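Local coordinates for protein ElaA (Pseudomonas aeruginosa, PDB 1XEB) that probably transfers an acetyl or other acyl group from acyl-coenzyme A to an amine acceptor, at residues Leu3-Lys8 with Leu60-Arg65; Ala20-Arg25 with Gly42-Gly47. All coordinates share one frame; numbering follows the deposited sequence.

Contact 1: residues Leu3-Lys8 with Leu60-Arg65; sequences LDWTCK and LLAYLR
L61 and A62, consecutive residues on one strand, both direct their side chains toward 3-8, where L3 takes the first and W5 the second. A classic beta bulge accounts for this: the two residues lie together opposite A54 of strand 50-56, so Y63 is the next to turn away. No hydrogen bond joins 3-8 to 60-65. Strand 50-56 runs between them and pairs antiparallel with each, and W5 and A62 are still 9.3 Å apart at their CA atoms.

What reaches across is purely apolar. The two leucines meet through single methyl groups, L3 CD2 and L61 CD1, at 4.0 Å, their side chains crossing at about a right angle. W5 bridges the other gap with its six-membered ring: the far corner, CH2, stops 4.4 Å from the CB methyl of A62, which approaches the indole obliquely. With CG beside the backbone N (chi1 -69°), the indole leans over A54 toward strand 59-67. Helix 92-108 covers this side, placing L92 on L3 and L96 on W5, while R99 makes a cation-pi contact with the indole. The contact thus belongs to the N-terminal half of the GNAT sheet, where the first and third strands run parallel on either side of the second, beneath the helix that follows the fourth.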
loop_
_atom_site.group_PDB
_atom_site.type_symbol
_atom_site.label_atom_id
_atom_site.label_comp_id
_atom_site.label_asym_id
_atom_site.label_seq_id
_atom_site.Cartn_x
_atom_site.Cartn_y
_atom_site.Cartn_z
ATOM N N LEU A 3 17.830 -4.705 -1.521
ATOM C CA LEU A 3 17.205 -3.465 -1.984
ATOM C C LEU A 3 17.429 -2.297 -1.028
ATOM O O LEU A 3 17.816 -2.483 0.123
ATOM C CB LEU A 3 15.694 -3.666 -2.116
ATOM C CG LEU A 3 15.151 -4.846 -2.921
ATOM C CD1 LEU A 3 13.685 -5.075 -2.574
ATOM C CD2 LEU A 3 15.325 -4.571 -4.398
ATOM N N ASP A 4 17.164 -1.089 -1.515
ATOM C CA ASP A 4 17.280 0.105 -0.697
ATOM C C ASP A 4 15.876 0.589 -0.375
ATOM O O ASP A 4 15.167 1.110 -1.243
ATOM C CB ASP A 4 18.051 1.207 -1.422
ATOM C CG ASP A 4 19.553 1.004 -1.358
ATOM O OD1 ASP A 4 20.096 0.912 -0.230
ATOM O OD2 ASP A 4 20.192 0.941 -2.433
ATOM N N TRP A 5 15.480 0.408 0.879
ATOM C CA TRP A 5 14.163 0.818 1.320
ATOM C C TRP A 5 14.097 2.255 1.805
ATOM O O TRP A 5 15.032 2.777 2.415
ATOM C CB TRP A 5 13.664 -0.107 2.423
ATOM C CG TRP A 5 13.360 -1.462 1.927
ATOM C CD1 TRP A 5 14.225 -2.515 1.821
ATOM C CD2 TRP A 5 12.094 -1.931 1.468
ATOM N NE1 TRP A 5 13.568 -3.619 1.329
ATOM C CE2 TRP A 5 12.256 -3.285 1.105
ATOM C CE3 TRP A 5 10.836 -1.341 1.328
ATOM C CZ2 TRP A 5 11.202 -4.057 0.615
ATOM C CZ3 TRP A 5 9.786 -2.109 0.840
ATOM C CH2 TRP A 5 9.975 -3.452 0.492
ATOM N N THR A 6 12.966 2.891 1.531
ATOM C CA THR A 6 12.761 4.267 1.949
ATOM C C THR A 6 11.289 4.547 2.257
ATOM O O THR A 6 10.386 4.084 1.551
ATOM C CB THR A 6 13.277 5.252 0.868
ATOM O OG1 THR A 6 12.771 6.555 1.145
ATOM C CG2 THR A 6 12.835 4.829 -0.521
ATOM N N CYS A 7 11.046 5.276 3.339
ATOM C CA CYS A 7 9.680 5.626 3.718
ATOM C C CYS A 7 9.636 7.122 3.921
ATOM O O CYS A 7 10.058 7.628 4.956
ATOM C CB CYS A 7 9.256 4.936 5.008
ATOM S SG CYS A 7 7.519 5.268 5.363
ATOM N N LYS A 8 9.103 7.824 2.934
ATOM C CA LYS A 8 9.065 9.263 2.996
ATOM C C LYS A 8 7.689 9.887 3.113
ATOM O O LYS A 8 6.679 9.338 2.659
ATOM C CB LYS A 8 9.763 9.843 1.758
ATOM C CG LYS A 8 11.213 9.398 1.583
ATOM C CD LYS A 8 11.838 9.885 0.255
ATOM C CE LYS A 8 12.012 11.399 0.201
ATOM N NZ LYS A 8 12.741 11.856 -1.033
ATOM N N LEU A 60 12.070 1.064 -9.389
ATOM C CA LEU A 60 11.215 0.947 -8.207
ATOM C C LEU A 60 10.566 -0.435 -8.341
ATOM O O LEU A 60 9.780 -0.668 -9.257
ATOM C CB LEU A 60 10.127 2.026 -8.214
ATOM C CG LEU A 60 9.605 2.511 -6.859
ATOM C CD1 LEU A 60 8.177 3.041 -7.002
ATOM C CD2 LEU A 60 9.640 1.373 -5.881
ATOM N N LEU A 61 10.890 -1.354 -7.442
ATOM C CA LEU A 61 10.338 -2.701 -7.550
ATOM C C LEU A 61 9.143 -3.004 -6.651
ATOM O O LEU A 61 8.355 -3.910 -6.935
ATOM C CB LEU A 61 11.439 -3.732 -7.307
ATOM C CG LEU A 61 12.679 -3.680 -8.209
ATOM C CD1 LEU A 61 13.531 -4.912 -7.911
ATOM C CD2 LEU A 61 12.294 -3.644 -9.689
ATOM N N ALA A 62 9.005 -2.251 -5.565
ATOM C CA ALA A 62 7.897 -2.472 -4.654
ATOM C C ALA A 62 7.500 -1.159 -4.029
ATOM O O ALA A 62 8.356 -0.295 -3.774
ATOM C CB ALA A 62 8.280 -3.473 -3.565
ATOM N N TYR A 63 6.202 -1.033 -3.763
ATOM C CA TYR A 63 5.648 0.170 -3.179
ATOM C C TYR A 63 4.367 -0.085 -2.402
ATOM O O TYR A 63 3.657 -1.058 -2.641
ATOM C CB TYR A 63 5.341 1.163 -4.302
ATOM C CG TYR A 63 4.519 2.358 -3.881
ATOM C CD1 TYR A 63 5.132 3.528 -3.437
ATOM C CD2 TYR A 63 3.132 2.308 -3.900
ATOM C CE1 TYR A 63 4.375 4.621 -3.024
ATOM C CE2 TYR A 63 2.369 3.390 -3.482
ATOM C CZ TYR A 63 2.993 4.547 -3.048
ATOM O OH TYR A 63 2.237 5.637 -2.663
ATOM N N LEU A 64 4.108 0.787 -1.441
ATOM C CA LEU A 64 2.869 0.764 -0.690
ATOM C C LEU A 64 2.693 2.158 -0.075
ATOM O O LEU A 64 3.666 2.862 0.238
ATOM C CB LEU A 64 2.828 -0.352 0.371
ATOM C CG LEU A 64 3.457 -0.261 1.758
ATOM C CD1 LEU A 64 2.820 0.859 2.589
ATOM C CD2 LEU A 64 3.254 -1.608 2.440
ATOM N N ARG A 65 1.438 2.555 0.060
ATOM C CA ARG A 65 1.095 3.857 0.595
ATOM C C ARG A 65 0.434 3.779 1.973
ATOM O O ARG A 65 -0.375 2.885 2.250
ATOM C CB ARG A 65 0.156 4.566 -0.385
ATOM C CG ARG A 65 -0.311 5.929 0.077
ATOM C CD ARG A 65 -1.206 6.576 -0.962
ATOM N NE ARG A 65 -2.480 5.875 -1.124
ATOM C CZ ARG A 65 -3.439 6.273 -1.955
ATOM N NH1 ARG A 65 -3.260 7.364 -2.700
ATOM N NH2 ARG A 65 -4.576 5.585 -2.042
#

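Contact 2: residues Ala20-Arg25 with Gly42-Gly47; sequences ALLQLR and GLDLVG
R25 and D44 both start with CG anti to the carbonyl carbon and beside the backbone N; the arginine then runs out almost straight until a bend at chi3 (44°) turns the NH1/NH2 edge of its guanidinium to the loop. The two side chains approach from opposite directions, one from the helix and one from 42-47, and close a bidentate salt bridge. It is end-on: NH1 and NH2 each take a separate carboxylate oxygen, leaving NE for E39.

The two bonds are unequal. R25 NH2 to D44 OD2 is the shorter at 2.7 Å and nearly straight at 173°, with the oxygen practically in the guanidinium plane. R25 NH1 to D44 OD1 is longer, 3.1 Å, and more bent; here the acceptor uses its syn lone pair but sits somewhat out of the arginine plane. The planes of carboxylate and guanidinium are 34° apart, consistent with the unequal fit.

L22 covers one face of the arginine. Placed one helical turn before R25, it lays its CD2 methyl over the centre of the guanidinium, 3.7 Å above the plane, and the same methyl comes within 4.2 Å of D44 OD1. L21 CD1 approaches D44 OD2 only marginally, at 4.5 Å. Both charged residues are buried, and the negative charges of D44 and E39 probably balance that of R25; R80 also lies close to NH1, and R65 makes a weak ion pair with D44.

On the backbone side, D44 O accepts a hydrogen bond from NE2 of H51 in strand 50-56. The salt bridge therefore ties helix 15-32 to the irregular loop leading into that strand, while L21 and L24 turn to L60 of strand 59-67 and pack the helix on the sheet.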
loop_
_atom_site.group_PDB
_atom_site.type_symbol
_atom_site.label_atom_id
_atom_site.label_comp_id
_atom_site.label_asym_id
_atom_site.label_seq_id
_atom_site.Cartn_x
_atom_site.Cartn_y
_atom_site.Cartn_z
ATOM N N ALA A 20 7.837 7.888 -10.499
ATOM C CA ALA A 20 8.116 6.453 -10.421
ATOM C C ALA A 20 7.021 5.654 -9.743
ATOM O O ALA A 20 6.556 4.652 -10.284
ATOM C CB ALA A 20 9.445 6.205 -9.714
ATOM N N LEU A 21 6.601 6.096 -8.563
ATOM C CA LEU A 21 5.571 5.372 -7.835
ATOM C C LEU A 21 4.213 5.412 -8.560
ATOM O O LEU A 21 3.440 4.465 -8.475
ATOM C CB LEU A 21 5.453 5.905 -6.396
ATOM C CG LEU A 21 4.747 7.241 -6.114
ATOM C CD1 LEU A 21 3.256 7.018 -5.903
ATOM C CD2 LEU A 21 5.347 7.861 -4.866
ATOM N N LEU A 22 3.913 6.490 -9.280
ATOM C CA LEU A 22 2.639 6.523 -9.984
ATOM C C LEU A 22 2.744 5.640 -11.221
ATOM O O LEU A 22 1.771 5.018 -11.668
ATOM C CB LEU A 22 2.263 7.950 -10.381
ATOM C CG LEU A 22 1.797 8.857 -9.232
ATOM C CD1 LEU A 22 1.490 10.269 -9.774
ATOM C CD2 LEU A 22 0.557 8.243 -8.569
ATOM N N GLN A 23 3.942 5.567 -11.774
ATOM C CA GLN A 23 4.130 4.751 -12.954
ATOM C C GLN A 23 4.037 3.259 -12.635
ATOM O O GLN A 23 3.532 2.472 -13.445
ATOM C CB GLN A 23 5.473 5.065 -13.571
ATOM C CG GLN A 23 5.603 4.521 -14.957
ATOM C CD GLN A 23 6.812 3.662 -15.080
ATOM O OE1 GLN A 23 6.708 2.450 -15.304
ATOM N NE2 GLN A 23 7.987 4.277 -14.916
ATOM N N LEU A 24 4.525 2.865 -11.458
ATOM C CA LEU A 24 4.474 1.455 -11.067
ATOM C C LEU A 24 3.025 1.076 -10.761
ATOM O O LEU A 24 2.527 0.017 -11.170
ATOM C CB LEU A 24 5.345 1.213 -9.833
ATOM C CG LEU A 24 5.296 -0.209 -9.255
ATOM C CD1 LEU A 24 5.661 -1.229 -10.322
ATOM C CD2 LEU A 24 6.245 -0.305 -8.071
ATOM N N ARG A 25 2.344 1.973 -10.058
ATOM C CA ARG A 25 0.953 1.754 -9.676
ATOM C C ARG A 25 0.041 1.620 -10.888
ATOM O O ARG A 25 -0.866 0.771 -10.915
ATOM C CB ARG A 25 0.494 2.894 -8.761
ATOM C CG ARG A 25 0.889 2.682 -7.310
ATOM C CD ARG A 25 0.773 3.951 -6.484
ATOM N NE ARG A 25 -0.460 4.701 -6.738
ATOM C CZ ARG A 25 -0.767 5.815 -6.096
ATOM N NH1 ARG A 25 -1.897 6.468 -6.370
ATOM N NH2 ARG A 25 0.061 6.265 -5.161
ATOM N N GLY A 42 -5.774 11.686 -5.625
ATOM C CA GLY A 42 -5.766 12.818 -4.707
ATOM C C GLY A 42 -5.375 12.584 -3.249
ATOM O O GLY A 42 -5.315 13.538 -2.467
ATOM N N LEU A 43 -5.101 11.345 -2.850
ATOM C CA LEU A 43 -4.728 11.104 -1.451
ATOM C C LEU A 43 -3.219 10.996 -1.282
ATOM O O LEU A 43 -2.717 10.750 -0.169
ATOM C CB LEU A 43 -5.387 9.827 -0.940
ATOM C CG LEU A 43 -6.905 9.811 -1.059
ATOM C CD1 LEU A 43 -7.422 8.427 -0.719
ATOM C CD2 LEU A 43 -7.510 10.873 -0.134
ATOM N N ASP A 44 -2.499 11.210 -2.378
ATOM C CA ASP A 44 -1.049 11.100 -2.380
ATOM C C ASP A 44 -0.269 12.258 -1.799
ATOM O O ASP A 44 0.757 12.037 -1.166
ATOM C CB ASP A 44 -0.545 10.828 -3.792
ATOM C CG ASP A 44 -0.900 9.439 -4.279
ATOM O OD1 ASP A 44 -1.686 9.314 -5.243
ATOM O OD2 ASP A 44 -0.390 8.461 -3.698
ATOM N N LEU A 45 -0.735 13.486 -2.000
ATOM C CA LEU A 45 -0.009 14.653 -1.477
ATOM C C LEU A 45 -0.799 15.471 -0.450
ATOM O O LEU A 45 -0.888 16.690 -0.564
ATOM C CB LEU A 45 0.407 15.578 -2.629
ATOM C CG LEU A 45 0.894 14.919 -3.918
ATOM C CD1 LEU A 45 1.178 16.016 -4.954
ATOM C CD2 LEU A 45 2.143 14.071 -3.648
ATOM N N VAL A 46 -1.374 14.809 0.544
ATOM C CA VAL A 46 -2.139 15.518 1.567
ATOM C C VAL A 46 -1.810 14.994 2.951
ATOM O O VAL A 46 -1.305 13.879 3.081
ATOM C CB VAL A 46 -3.659 15.361 1.354
ATOM C CG1 VAL A 46 -4.083 16.071 0.068
ATOM C CG2 VAL A 46 -4.020 13.861 1.323
ATOM N N GLY A 47 -2.120 15.802 3.969
ATOM C CA GLY A 47 -1.864 15.440 5.352
ATOM C C GLY A 47 -0.482 14.847 5.549
ATOM O O GLY A 47 0.529 15.471 5.202
#

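Overall arrangement
Contact 2 is nested within the chain loop closed by contact 1, and their centres lie 12 Å apart. Segment 60-65 joins them through both sides of its strand: A62 looks to W5 and the side of helix 92-108, whereas L60 and Y63 meet helix 15-32. L60 CD1 packs 3.6 Å from L21 CA, and Y63 OH lies 3.4 Å from R25 NH2, a weak hydrogen bond. R65 NH1 adds a weak ion pair to D44 OD2 at 3.2 Å. The two contacts thus sample both faces of the GNAT sheet. Acyl-CoA in this family usually binds at the start of the helix equivalent to 92-108, near contact 1.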